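Local atomic coordinates of bifunctional protein PutA (Bdellovibrio bacteriovorus, PDB entry 5UR2), a protein that probably oxidises proline to glutamate in two steps, coupling a flavin-dependent proline dehydrogenase to an NAD(+)-dependent L-glutamate gamma-semialdehyde dehydrogenase in one polypeptide. Residues Thr141-Leu145 and Lys161-Leu165; Ala173-Glu178 and Pro191-Val195; Ala636-Pro640 and Gly650-Ala654; Tyr710-Phe716 and His739-Ile745. All blocks are in the same frame, centred on the assembly; numbering follows the deposited sequence.

Contact 1. Residues Thr141-Leu145 and Lys161-Leu165; sequences TVDIL and KYMEL
The first beta-alpha unit of the proline dehydrogenase barrel closes here, where Ile144 of strand 138-144 meets Tyr162 of helix 152-173. The Ile144 delta-methyl lies over one face of the phenol ring, with CD1 3.7 Å from the Tyr162 ring centroid and almost along its normal, a CH-pi contact displaced slightly toward the rim at CE2 and CD2. With CG1 anti to the carbonyl carbon (chi1 -57°) and the chain extended beyond it, the isoleucine reaches straight from strand to helix. Its other branch, CG2, touches Lys161 CD at 3.9 Å along the more exposed border. Beside the ring, the Tyr162 hydroxyl accepts a nearly linear bond from the strand backbone: Ile144 N to Tyr162 OH is 3.1 Å, with 172° at the hydrogen. The same OH is hydrogen-bonded to Ser196 O, so one buried phenol ties strand 138-144 to the next strand, 194-197. In this eight-stranded parallel (beta/alpha)8 barrel, Val142 and Ile144 direct their CB atoms outward to the helix. Asp143, between them, starts on the inner side, its side chain about 6 Å from the N-propargylglycine-modified flavin adenine dinucleotide; OD1 comes within 3.2 Å of Tyr162 OH, but at an angle too poor for a bond. Farther along the helix, Leu165 CD2 is wedged against both strand residues, 3.5 Å from Val142 CG1 and 3.9 Å from Ile144 CD1. The two axes run roughly antiparallel, at 150° and 9.9 Å apart, and Leu130 of helix 123-135 packs on Val142 as well.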
loop_
_atom_site.group_PDB
_atom_site.type_symbol
_atom_site.label_atom_id
_atom_site.label_comp_id
_atom_site.label_asym_id
_atom_site.label_seq_id
_atom_site.Cartn_x
_atom_site.Cartn_y
_atom_site.Cartn_z
ATOM N N THR B 141 -40.122 -8.892 -43.223
ATOM C CA THR B 141 -38.810 -9.349 -43.655
ATOM C C THR B 141 -38.400 -10.441 -42.686
ATOM O O THR B 141 -38.490 -10.248 -41.470
ATOM C CB THR B 141 -37.766 -8.219 -43.717
ATOM O OG1 THR B 141 -36.526 -8.745 -44.215
ATOM C CG2 THR B 141 -37.529 -7.560 -42.351
ATOM N N VAL B 142 -38.039 -11.634 -43.227
ATOM C CA VAL B 142 -37.748 -12.796 -42.391
ATOM C C VAL B 142 -36.263 -12.848 -42.058
ATOM O O VAL B 142 -35.405 -12.661 -42.932
ATOM C CB VAL B 142 -38.211 -14.098 -43.071
ATOM C CG1 VAL B 142 -37.751 -15.281 -42.263
ATOM C CG2 VAL B 142 -39.720 -14.128 -43.172
ATOM N N ASP B 143 -35.952 -13.121 -40.789
ATOM C CA ASP B 143 -34.571 -13.277 -40.354
ATOM C C ASP B 143 -34.440 -14.542 -39.521
ATOM O O ASP B 143 -35.265 -14.797 -38.637
ATOM C CB ASP B 143 -34.088 -12.070 -39.548
ATOM C CG ASP B 143 -32.654 -12.234 -39.057
ATOM O OD1 ASP B 143 -31.710 -12.099 -39.873
ATOM O OD2 ASP B 143 -32.474 -12.517 -37.854
ATOM N N ILE B 144 -33.418 -15.341 -39.816
ATOM C CA ILE B 144 -33.181 -16.592 -39.102
ATOM C C ILE B 144 -32.254 -16.318 -37.924
ATOM O O ILE B 144 -31.064 -16.055 -38.105
ATOM C CB ILE B 144 -32.593 -17.659 -40.031
ATOM C CG1 ILE B 144 -33.530 -17.863 -41.220
ATOM C CG2 ILE B 144 -32.412 -18.975 -39.283
ATOM C CD1 ILE B 144 -32.957 -18.725 -42.312
ATOM N N LEU B 145 -32.797 -16.419 -36.714
ATOM C CA LEU B 145 -31.994 -16.308 -35.505
ATOM C C LEU B 145 -31.057 -17.500 -35.383
ATOM O O LEU B 145 -31.360 -18.612 -35.831
ATOM C CB LEU B 145 -32.885 -16.261 -34.272
ATOM C CG LEU B 145 -33.914 -15.146 -34.232
ATOM C CD1 LEU B 145 -35.012 -15.495 -33.246
ATOM C CD2 LEU B 145 -33.216 -13.857 -33.850
ATOM N N LYS B 161 -29.657 -22.876 -44.497
ATOM C CA LYS B 161 -30.941 -22.398 -43.989
ATOM C C LYS B 161 -31.496 -21.277 -44.855
ATOM O O LYS B 161 -32.690 -21.269 -45.178
ATOM C CB LYS B 161 -30.808 -21.923 -42.543
ATOM C CG LYS B 161 -30.867 -23.015 -41.516
ATOM C CD LYS B 161 -30.897 -22.417 -40.123
ATOM C CE LYS B 161 -30.930 -23.494 -39.051
ATOM N NZ LYS B 161 -31.177 -22.926 -37.693
ATOM N N TYR B 162 -30.642 -20.328 -45.259
ATOM C CA TYR B 162 -31.129 -19.213 -46.066
ATOM C C TYR B 162 -31.511 -19.656 -47.470
ATOM O O TYR B 162 -32.576 -19.270 -47.972
ATOM C CB TYR B 162 -30.091 -18.099 -46.110
ATOM C CG TYR B 162 -30.367 -17.141 -44.996
ATOM C CD1 TYR B 162 -31.245 -16.085 -45.176
ATOM C CD2 TYR B 162 -29.824 -17.338 -43.741
ATOM C CE1 TYR B 162 -31.545 -15.232 -44.145
ATOM C CE2 TYR B 162 -30.127 -16.492 -42.708
ATOM C CZ TYR B 162 -30.980 -15.437 -42.912
ATOM O OH TYR B 162 -31.277 -14.588 -41.874
ATOM N N MET B 163 -30.688 -20.503 -48.098
ATOM C CA MET B 163 -31.030 -21.004 -49.428
ATOM C C MET B 163 -32.375 -21.721 -49.410
ATOM O O MET B 163 -33.198 -21.528 -50.306
ATOM C CB MET B 163 -29.936 -21.938 -49.948
ATOM C CG MET B 163 -28.538 -21.318 -50.143
ATOM S SD MET B 163 -28.433 -20.040 -51.423
ATOM C CE MET B 163 -28.446 -21.004 -52.932
ATOM N N GLU B 164 -32.619 -22.552 -48.389
ATOM C CA GLU B 164 -33.904 -23.240 -48.297
ATOM C C GLU B 164 -35.035 -22.261 -48.013
ATOM O O GLU B 164 -36.125 -22.389 -48.582
ATOM C CB GLU B 164 -33.859 -24.318 -47.214
ATOM C CG GLU B 164 -33.023 -25.531 -47.570
ATOM C CD GLU B 164 -32.535 -26.278 -46.338
ATOM O OE1 GLU B 164 -33.008 -25.949 -45.226
ATOM O OE2 GLU B 164 -31.675 -27.181 -46.480
ATOM N N LEU B 165 -34.798 -21.279 -47.133
ATOM C CA LEU B 165 -35.838 -20.304 -46.809
ATOM C C LEU B 165 -36.280 -19.541 -48.047
ATOM O O LEU B 165 -37.482 -19.408 -48.303
ATOM C CB LEU B 165 -35.362 -19.326 -45.732
ATOM C CG LEU B 165 -36.349 -18.176 -45.459
ATOM C CD1 LEU B 165 -37.639 -18.698 -44.858
ATOM C CD2 LEU B 165 -35.753 -17.120 -44.544
#

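Contact 2. Residues Ala173-Glu178 and Pro191-Val195; sequences AEKWDE and PKVNV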
loop_
_atom_site.group_PDB
_atom_site.type_symbol
_atom_site.label_atom_id
_atom_site.label_comp_id
_atom_site.label_asym_id
_atom_site.label_seq_id
_atom_site.Cartn_x
_atom_site.Cartn_y
_atom_site.Cartn_z
ATOM N N ALA B 173 -45.250 -18.080 -51.955
ATOM C CA ALA B 173 -45.802 -16.783 -52.327
ATOM C C ALA B 173 -46.341 -16.740 -53.753
ATOM O O ALA B 173 -47.057 -15.794 -54.098
ATOM C CB ALA B 173 -44.753 -15.693 -52.135
ATOM N N GLU B 174 -46.049 -17.743 -54.577
ATOM C CA GLU B 174 -46.648 -17.776 -55.911
ATOM C C GLU B 174 -48.175 -17.784 -55.848
ATOM O O GLU B 174 -48.832 -17.303 -56.776
ATOM C CB GLU B 174 -46.145 -18.993 -56.694
ATOM C CG GLU B 174 -44.669 -18.918 -57.067
ATOM C CD GLU B 174 -44.179 -20.177 -57.746
ATOM O OE1 GLU B 174 -45.015 -21.027 -58.102
ATOM O OE2 GLU B 174 -42.954 -20.329 -57.914
ATOM N N LYS B 175 -48.758 -18.307 -54.771
ATOM C CA LYS B 175 -50.211 -18.391 -54.674
ATOM C C LYS B 175 -50.840 -17.202 -53.952
ATOM O O LYS B 175 -52.071 -17.134 -53.867
ATOM C CB LYS B 175 -50.618 -19.701 -53.975
ATOM N N TRP B 176 -50.044 -16.247 -53.475
ATOM C CA TRP B 176 -50.571 -15.139 -52.686
ATOM C C TRP B 176 -51.279 -14.124 -53.580
ATOM O O TRP B 176 -50.784 -13.775 -54.656
ATOM C CB TRP B 176 -49.442 -14.439 -51.927
ATOM C CG TRP B 176 -48.703 -15.294 -50.929
ATOM C CD1 TRP B 176 -48.973 -16.598 -50.584
ATOM C CD2 TRP B 176 -47.559 -14.906 -50.159
ATOM N NE1 TRP B 176 -48.068 -17.034 -49.640
ATOM C CE2 TRP B 176 -47.194 -16.016 -49.358
ATOM C CE3 TRP B 176 -46.806 -13.727 -50.066
ATOM C CZ2 TRP B 176 -46.103 -15.985 -48.490
ATOM C CZ3 TRP B 176 -45.725 -13.693 -49.192
ATOM C CH2 TRP B 176 -45.387 -14.819 -48.413
ATOM N N ASP B 177 -52.450 -13.666 -53.140
ATOM C CA ASP B 177 -53.119 -12.565 -53.818
ATOM C C ASP B 177 -52.369 -11.256 -53.567
ATOM O O ASP B 177 -51.673 -11.101 -52.560
ATOM C CB ASP B 177 -54.565 -12.435 -53.348
ATOM C CG ASP B 177 -55.398 -13.664 -53.658
ATOM O OD1 ASP B 177 -54.923 -14.545 -54.409
ATOM O OD2 ASP B 177 -56.541 -13.736 -53.160
ATOM N N GLU B 178 -52.525 -10.303 -54.490
ATOM C CA GLU B 178 -51.843 -9.019 -54.370
ATOM C C GLU B 178 -52.556 -8.091 -53.389
ATOM O O GLU B 178 -53.778 -7.910 -53.462
ATOM C CB GLU B 178 -51.737 -8.321 -55.727
ATOM C CG GLU B 178 -50.669 -7.230 -55.732
ATOM C CD GLU B 178 -50.877 -6.175 -56.811
ATOM O OE1 GLU B 178 -52.042 -5.780 -57.046
ATOM O OE2 GLU B 178 -49.872 -5.707 -57.393
ATOM N N PRO B 191 -41.331 -6.985 -54.442
ATOM C CA PRO B 191 -41.278 -8.383 -54.014
ATOM C C PRO B 191 -42.234 -8.613 -52.855
ATOM O O PRO B 191 -42.348 -7.782 -51.953
ATOM C CB PRO B 191 -39.815 -8.570 -53.601
ATOM C CG PRO B 191 -39.077 -7.496 -54.356
ATOM C CD PRO B 191 -40.005 -6.347 -54.443
ATOM N N LYS B 192 -42.958 -9.733 -52.910
ATOM C CA LYS B 192 -43.798 -10.133 -51.790
ATOM C C LYS B 192 -43.012 -10.837 -50.690
ATOM O O LYS B 192 -43.534 -10.988 -49.578
ATOM C CB LYS B 192 -44.914 -11.057 -52.266
ATOM C CG LYS B 192 -45.942 -10.389 -53.132
ATOM C CD LYS B 192 -46.966 -11.409 -53.587
ATOM C CE LYS B 192 -47.833 -10.850 -54.686
ATOM N NZ LYS B 192 -47.071 -10.967 -55.957
ATOM N N VAL B 193 -41.780 -11.265 -50.970
ATOM C CA VAL B 193 -40.954 -12.004 -50.026
ATOM C C VAL B 193 -39.654 -11.241 -49.831
ATOM O O VAL B 193 -39.033 -10.805 -50.805
ATOM C CB VAL B 193 -40.677 -13.439 -50.510
ATOM C CG1 VAL B 193 -39.675 -14.130 -49.578
ATOM C CG2 VAL B 193 -41.966 -14.221 -50.593
ATOM N N ASN B 194 -39.253 -11.080 -48.574
ATOM C CA ASN B 194 -38.145 -10.217 -48.184
ATOM C C ASN B 194 -37.405 -10.935 -47.067
ATOM O O ASN B 194 -38.019 -11.294 -46.060
ATOM C CB ASN B 194 -38.687 -8.848 -47.738
ATOM C CG ASN B 194 -37.593 -7.808 -47.473
ATOM O OD1 ASN B 194 -36.645 -8.054 -46.720
ATOM N ND2 ASN B 194 -37.753 -6.620 -48.060
ATOM N N VAL B 195 -36.106 -11.181 -47.241
ATOM C CA VAL B 195 -35.336 -11.853 -46.202
ATOM C C VAL B 195 -34.152 -10.972 -45.816
ATOM O O VAL B 195 -33.616 -10.212 -46.631
ATOM C CB VAL B 195 -34.859 -13.277 -46.603
ATOM C CG1 VAL B 195 -36.019 -14.106 -47.139
ATOM C CG2 VAL B 195 -33.677 -13.242 -47.574
#
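Trp176 and Ala173 pack against Lys192 and Val193 where the loop after helix 152-173 turns back toward strand 194-197, an alpha-to-beta connection of the proline dehydrogenase barrel. A type I turn from Ala173 to Trp176 folds the chain so that Ala173 CA sits over the centre of the indole, 3.2 Å above the Trp176 ring plane. A chi1 of -62° sets the indole beside its own backbone N and swings the six-membered ring toward the strand side, while NE1 is hydrogen-bonded to Asp172 OD2. Ring edge meets backbone at one point: Lys192 O lies near the indole plane, 3.5 Å from Trp176 CZ3. Lys192 CB adds a 3.9 Å contact to Trp176 CE3, and from there lysine and indole run past one another head to tail, the lysine extended until it bends at chi4 (81°). Lys192 NZ stays 6.1 Å from Glu178 OE2, too far for a salt bridge; that carboxylate pairs instead with Arg184. Leu127 and Lys131 of helix 123-135 also touch the indole. Val193 contributes a single methyl: CG2 lies 4.0 Å from Trp176 CZ3, its side chain crossing the tryptophan at about a right angle, and 3.5 Å from Ala173 CB.

Contact 3. Residues Ala636-Pro640 and Gly650-Ala654; sequences AVIAP and GMVTA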
loop_
_atom_site.group_PDB
_atom_site.type_symbol
_atom_site.label_atom_id
_atom_site.label_comp_id
_atom_site.label_asym_id
_atom_site.label_seq_id
_atom_site.Cartn_x
_atom_site.Cartn_y
_atom_site.Cartn_z
ATOM N N ALA B 636 20.011 -9.107 -11.633
ATOM C CA ALA B 636 20.158 -10.019 -12.758
ATOM C C ALA B 636 18.778 -10.309 -13.329
ATOM O O ALA B 636 17.882 -10.729 -12.595
ATOM C CB ALA B 636 20.840 -11.313 -12.321
ATOM N N VAL B 637 18.605 -10.069 -14.628
ATOM C CA VAL B 637 17.333 -10.259 -15.319
ATOM C C VAL B 637 17.502 -11.386 -16.339
ATOM O O VAL B 637 18.282 -11.268 -17.296
ATOM C CB VAL B 637 16.867 -8.959 -15.989
ATOM C CG1 VAL B 637 15.684 -9.225 -16.913
ATOM C CG2 VAL B 637 16.498 -7.931 -14.914
ATOM N N ILE B 638 16.774 -12.473 -16.135
ATOM C CA ILE B 638 16.838 -13.654 -16.991
ATOM C C ILE B 638 15.431 -13.866 -17.543
ATOM O O ILE B 638 14.536 -14.364 -16.846
ATOM C CB ILE B 638 17.368 -14.875 -16.232
ATOM C CG1 ILE B 638 18.743 -14.525 -15.661
ATOM C CG2 ILE B 638 17.437 -16.143 -17.115
ATOM C CD1 ILE B 638 19.513 -15.720 -15.181
ATOM N N ALA B 639 15.234 -13.473 -18.808
ATOM C CA ALA B 639 13.910 -13.272 -19.368
ATOM C C ALA B 639 13.571 -14.359 -20.379
ATOM O O ALA B 639 14.463 -14.941 -21.002
ATOM C CB ALA B 639 13.794 -11.899 -20.047
ATOM N N PRO B 640 12.298 -14.648 -20.567
ATOM C CA PRO B 640 11.906 -15.701 -21.517
ATOM C C PRO B 640 11.760 -15.172 -22.937
ATOM O O PRO B 640 11.981 -13.981 -23.191
ATOM C CB PRO B 640 10.564 -16.177 -20.957
ATOM C CG PRO B 640 9.957 -14.900 -20.442
ATOM C CD PRO B 640 11.137 -14.082 -19.867
ATOM N N GLY B 650 9.413 -5.247 -18.542
ATOM C CA GLY B 650 8.864 -5.078 -17.199
ATOM C C GLY B 650 9.887 -5.353 -16.103
ATOM O O GLY B 650 9.972 -4.621 -15.114
ATOM N N MET B 651 10.654 -6.437 -16.244
ATOM C CA MET B 651 11.699 -6.732 -15.262
ATOM C C MET B 651 12.745 -5.622 -15.237
ATOM O O MET B 651 13.111 -5.121 -14.167
ATOM C CB MET B 651 12.362 -8.081 -15.577
ATOM C CG MET B 651 11.474 -9.320 -15.429
ATOM S SD MET B 651 12.283 -10.769 -16.193
ATOM C CE MET B 651 11.521 -12.121 -15.314
ATOM N N VAL B 652 13.203 -5.190 -16.418
ATOM C CA VAL B 652 14.293 -4.215 -16.497
ATOM C C VAL B 652 13.850 -2.852 -15.968
ATOM O O VAL B 652 14.591 -2.194 -15.222
ATOM C CB VAL B 652 14.825 -4.109 -17.942
ATOM C CG1 VAL B 652 15.822 -2.943 -18.079
ATOM C CG2 VAL B 652 15.525 -5.382 -18.340
ATOM N N THR B 653 12.665 -2.377 -16.386
ATOM C CA THR B 653 12.241 -1.045 -15.956
ATOM C C THR B 653 11.864 -1.033 -14.481
ATOM O O THR B 653 12.123 -0.042 -13.782
ATOM C CB THR B 653 11.075 -0.516 -16.796
ATOM O OG1 THR B 653 9.971 -1.425 -16.735
ATOM C CG2 THR B 653 11.483 -0.313 -18.229
ATOM N N ALA B 654 11.242 -2.110 -13.984
ATOM C CA ALA B 654 10.931 -2.154 -12.557
ATOM C C ALA B 654 12.208 -2.072 -11.736
ATOM O O ALA B 654 12.324 -1.238 -10.835
ATOM C CB ALA B 654 10.149 -3.421 -12.196
#
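Ile638 O is approached by the Met651 methyl, CE, at 4.1 Å, a contact without a hydrogen bond; the backbone N of the same isoleucine probably donates to Ala715 O of strand 711-717. Across this strand-helix interface the attraction is apolar. Val637 points its CB at helix 646-657, and its CG1 methyl does most of the touching, with Val637 CG1 3.8 Å from Met651 CB and 4.1 Å from Val652 CG2. In Met651 a chi1 of -66° turns CG away from its own carbonyl and the chain then runs extended, so the thioether crosses the valine at a slant and carries SD and CE on toward Ala639 and Ile638 O. The sulfur therefore has two strand neighbours: Met651 SD is 3.8 Å from Val637 CG1 and 4.3 Å from Ala639 CB. Beyond them the methionine also packs on Thr717. Leu648, one turn earlier in the helix, covers Val637 and Ala639 too. Strand and helix segments run nearly antiparallel, with 166° between their directions and 9.0 Å between their axes. The Met651 side chain is about 6 Å from that of Glu746, the predicted active-site glutamate. Val637 is backbone-bonded to Val663 and Lys665, beyond the helix in sequence, and this completes a strand-helix-strand unit: 623-638, 646-657 and 661-665 form a beta-alpha-beta crossover of the Rossmann-type domain of an aldehyde dehydrogenase.

Contact 4. Residues Tyr710-Phe716 and His739-Ile745; sequences YTTTIAF and HVKRCII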
loop_
_atom_site.group_PDB
_atom_site.type_symbol
_atom_site.label_atom_id
_atom_site.label_comp_id
_atom_site.label_asym_id
_atom_site.label_seq_id
_atom_site.Cartn_x
_atom_site.Cartn_y
_atom_site.Cartn_z
ATOM N N TYR B 710 27.946 -9.780 -6.367
ATOM C CA TYR B 710 27.307 -8.474 -6.383
ATOM C C TYR B 710 25.811 -8.555 -6.647
ATOM O O TYR B 710 25.097 -7.593 -6.361
ATOM C CB TYR B 710 27.907 -7.570 -7.461
ATOM C CG TYR B 710 29.322 -7.094 -7.250
ATOM C CD1 TYR B 710 29.929 -7.127 -6.001
ATOM C CD2 TYR B 710 30.049 -6.592 -8.323
ATOM C CE1 TYR B 710 31.244 -6.679 -5.839
ATOM C CE2 TYR B 710 31.343 -6.149 -8.173
ATOM C CZ TYR B 710 31.939 -6.190 -6.943
ATOM O OH TYR B 710 33.229 -5.726 -6.844
ATOM N N THR B 711 25.325 -9.655 -7.209
ATOM C CA THR B 711 23.915 -9.766 -7.564
ATOM C C THR B 711 23.052 -9.834 -6.308
ATOM O O THR B 711 23.177 -10.768 -5.515
ATOM C CB THR B 711 23.693 -11.005 -8.425
ATOM O OG1 THR B 711 24.447 -10.872 -9.632
ATOM C CG2 THR B 711 22.218 -11.181 -8.749
ATOM N N THR B 712 22.168 -8.854 -6.134
ATOM C CA THR B 712 21.283 -8.809 -4.978
ATOM C C THR B 712 19.903 -9.370 -5.266
ATOM O O THR B 712 19.277 -9.943 -4.374
ATOM C CB THR B 712 21.123 -7.368 -4.486
ATOM O OG1 THR B 712 20.548 -6.566 -5.524
ATOM C CG2 THR B 712 22.482 -6.799 -4.139
ATOM N N THR B 713 19.433 -9.229 -6.495
ATOM C CA THR B 713 18.082 -9.586 -6.871
ATOM C C THR B 713 18.128 -10.315 -8.203
ATOM O O THR B 713 18.842 -9.892 -9.120
ATOM C CB THR B 713 17.237 -8.307 -6.959
ATOM O OG1 THR B 713 17.368 -7.597 -5.721
ATOM C CG2 THR B 713 15.768 -8.607 -7.255
ATOM N N ILE B 714 17.382 -11.413 -8.306
ATOM C CA ILE B 714 17.296 -12.193 -9.543
ATOM C C ILE B 714 15.837 -12.237 -9.979
ATOM O O ILE B 714 14.984 -12.736 -9.237
ATOM C CB ILE B 714 17.850 -13.617 -9.357
ATOM C CG1 ILE B 714 19.324 -13.560 -8.924
ATOM C CG2 ILE B 714 17.679 -14.404 -10.638
ATOM C CD1 ILE B 714 19.828 -14.840 -8.221
ATOM N N ALA B 715 15.547 -11.722 -11.176
ATOM C CA ALA B 715 14.223 -11.846 -11.780
ATOM C C ALA B 715 14.328 -12.854 -12.914
ATOM O O ALA B 715 15.059 -12.630 -13.887
ATOM C CB ALA B 715 13.703 -10.498 -12.284
ATOM N N PHE B 716 13.638 -13.977 -12.765
ATOM C CA PHE B 716 13.671 -15.066 -13.727
ATOM C C PHE B 716 12.260 -15.522 -14.013
ATOM O O PHE B 716 11.497 -15.803 -13.087
ATOM C CB PHE B 716 14.483 -16.275 -13.237
ATOM C CG PHE B 716 14.186 -17.534 -14.006
ATOM C CD1 PHE B 716 14.771 -17.767 -15.245
ATOM C CD2 PHE B 716 13.284 -18.472 -13.503
ATOM C CE1 PHE B 716 14.485 -18.924 -15.966
ATOM C CE2 PHE B 716 12.981 -19.625 -14.214
ATOM C CZ PHE B 716 13.587 -19.855 -15.449
ATOM N N HIS B 739 25.065 -9.823 1.501
ATOM C CA HIS B 739 23.625 -9.636 1.428
ATOM C C HIS B 739 22.980 -10.979 1.149
ATOM O O HIS B 739 23.644 -11.952 0.771
ATOM C CB HIS B 739 23.245 -8.632 0.345
ATOM C CG HIS B 739 23.678 -9.054 -1.026
ATOM N ND1 HIS B 739 24.867 -8.638 -1.587
ATOM C CD2 HIS B 739 23.101 -9.879 -1.934
ATOM C CE1 HIS B 739 24.992 -9.168 -2.791
ATOM N NE2 HIS B 739 23.934 -9.926 -3.024
ATOM N N VAL B 740 21.664 -11.001 1.326
ATOM C CA VAL B 740 20.831 -12.145 1.015
ATOM C C VAL B 740 20.193 -11.884 -0.348
ATOM O O VAL B 740 19.656 -10.796 -0.603
ATOM C CB VAL B 740 19.767 -12.370 2.106
ATOM C CG1 VAL B 740 18.947 -13.628 1.819
ATOM C CG2 VAL B 740 20.417 -12.481 3.482
ATOM N N LYS B 741 20.278 -12.864 -1.232
ATOM C CA LYS B 741 19.704 -12.713 -2.557
ATOM C C LYS B 741 18.187 -12.873 -2.530
ATOM O O LYS B 741 17.636 -13.672 -1.763
ATOM C CB LYS B 741 20.342 -13.716 -3.524
ATOM C CG LYS B 741 21.752 -13.288 -3.984
ATOM C CD LYS B 741 22.449 -14.315 -4.854
ATOM C CE LYS B 741 23.865 -13.819 -5.197
ATOM N NZ LYS B 741 24.726 -14.786 -5.971
ATOM N N ARG B 742 17.504 -12.070 -3.337
ATOM C CA ARG B 742 16.071 -12.201 -3.511
ATOM C C ARG B 742 15.781 -12.704 -4.914
ATOM O O ARG B 742 16.310 -12.158 -5.892
ATOM C CB ARG B 742 15.350 -10.882 -3.282
ATOM C CG ARG B 742 13.879 -10.983 -3.711
ATOM C CD ARG B 742 13.080 -9.803 -3.260
ATOM N NE ARG B 742 12.961 -9.782 -1.811
ATOM C CZ ARG B 742 12.873 -8.667 -1.096
ATOM N NH1 ARG B 742 12.891 -7.469 -1.705
ATOM N NH2 ARG B 742 12.777 -8.753 0.228
ATOM N N CYS B 743 14.931 -13.729 -5.010
ATOM C CA CYS B 743 14.484 -14.276 -6.289
ATOM C C CYS B 743 13.050 -13.848 -6.565
ATOM O O CYS B 743 12.183 -13.988 -5.700
ATOM C CB CYS B 743 14.562 -15.797 -6.296
ATOM S SG CYS B 743 16.235 -16.430 -6.197
ATOM N N ILE B 744 12.809 -13.318 -7.759
ATOM C CA ILE B 744 11.474 -12.996 -8.238
ATOM C C ILE B 744 11.206 -13.938 -9.408
ATOM O O ILE B 744 11.722 -13.715 -10.509
ATOM C CB ILE B 744 11.362 -11.520 -8.640
ATOM C CG1 ILE B 744 11.848 -10.631 -7.493
ATOM C CG2 ILE B 744 9.914 -11.165 -9.011
ATOM C CD1 ILE B 744 12.052 -9.154 -7.867
ATOM N N ILE B 745 10.388 -14.981 -9.188
ATOM C CA ILE B 745 10.350 -16.167 -10.047
ATOM C C ILE B 745 8.926 -16.439 -10.534
ATOM O O ILE B 745 7.996 -16.502 -9.726
ATOM C CB ILE B 745 10.859 -17.415 -9.301
ATOM C CG1 ILE B 745 12.270 -17.212 -8.765
ATOM C CG2 ILE B 745 10.824 -18.619 -10.225
ATOM C CD1 ILE B 745 13.310 -17.171 -9.822
#
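One face of the His739 imidazole carries the Thr712 gamma-methyl: CG2 stands over the ring centre, 3.7 Å from the His739 centroid and 11° off its normal, a CH-pi contact. At the ring edge, Thr711 O lies in the plane and accepts from His739 NE2 at 2.7 Å, although the donor sits 54° above the carbonyl plane. The imidazole gets there because CG lies between the backbone N and the carbonyl carbon (chi1 60°), bringing it over Thr712 with NE2 at Thr711 O. Lys741 runs extended past the same oxygen, with CE 3.1 Å from Thr711 O, to place NZ in hydrogen bonds with Val706 O and His708 O. At the other end, Ile745 CD1 lies at the Phe716 ring edge and 3.7 Å from Phe716 CB. Between these ends the backbones form a parallel ladder. Arg742 N bonds to Thr712 O, Ile714 N to Arg742 O at 2.7 Å, Ile744 N to Ile714 O at 2.7 Å and Phe716 N to Ile744 O. Thr713 CG2 meets Ile744 CD1 on one sheet face; Ile714 and Cys743 share the other, beneath helix 720-730. Val740 packs on Met727, and Arg742 on Ile951, of the second subunit. Strands 711-717 and 742-746, joined through that helix, form a beta-alpha-beta unit of the Rossmann-type sheet, and the second strand runs directly into the predicted catalytic Glu746.

The four contacts form two pairs, one in each catalytic half of the chain. Contacts 1 and 2, centres 15 Å apart, share neighbouring barrel strands: Val142 N probably bonds to Asn194 O at 2.9 Å, and Thr141 OG1 bonds to Asn194 OD1. Contact 1 approaches the flavin site through Asp143, whereas contact 2 lies at the barrel surface. Contacts 3 and 4, with centres 11 Å apart, meet in a single sheet, where Ile638 CG2 packs on Phe716 CD1 at 3.6 Å; both approach Glu746. Centres of contacts 1 and 3 are 56 Å apart, on opposite sides of the chain's centre, in the two catalytic domains of a substrate-channelling enzyme.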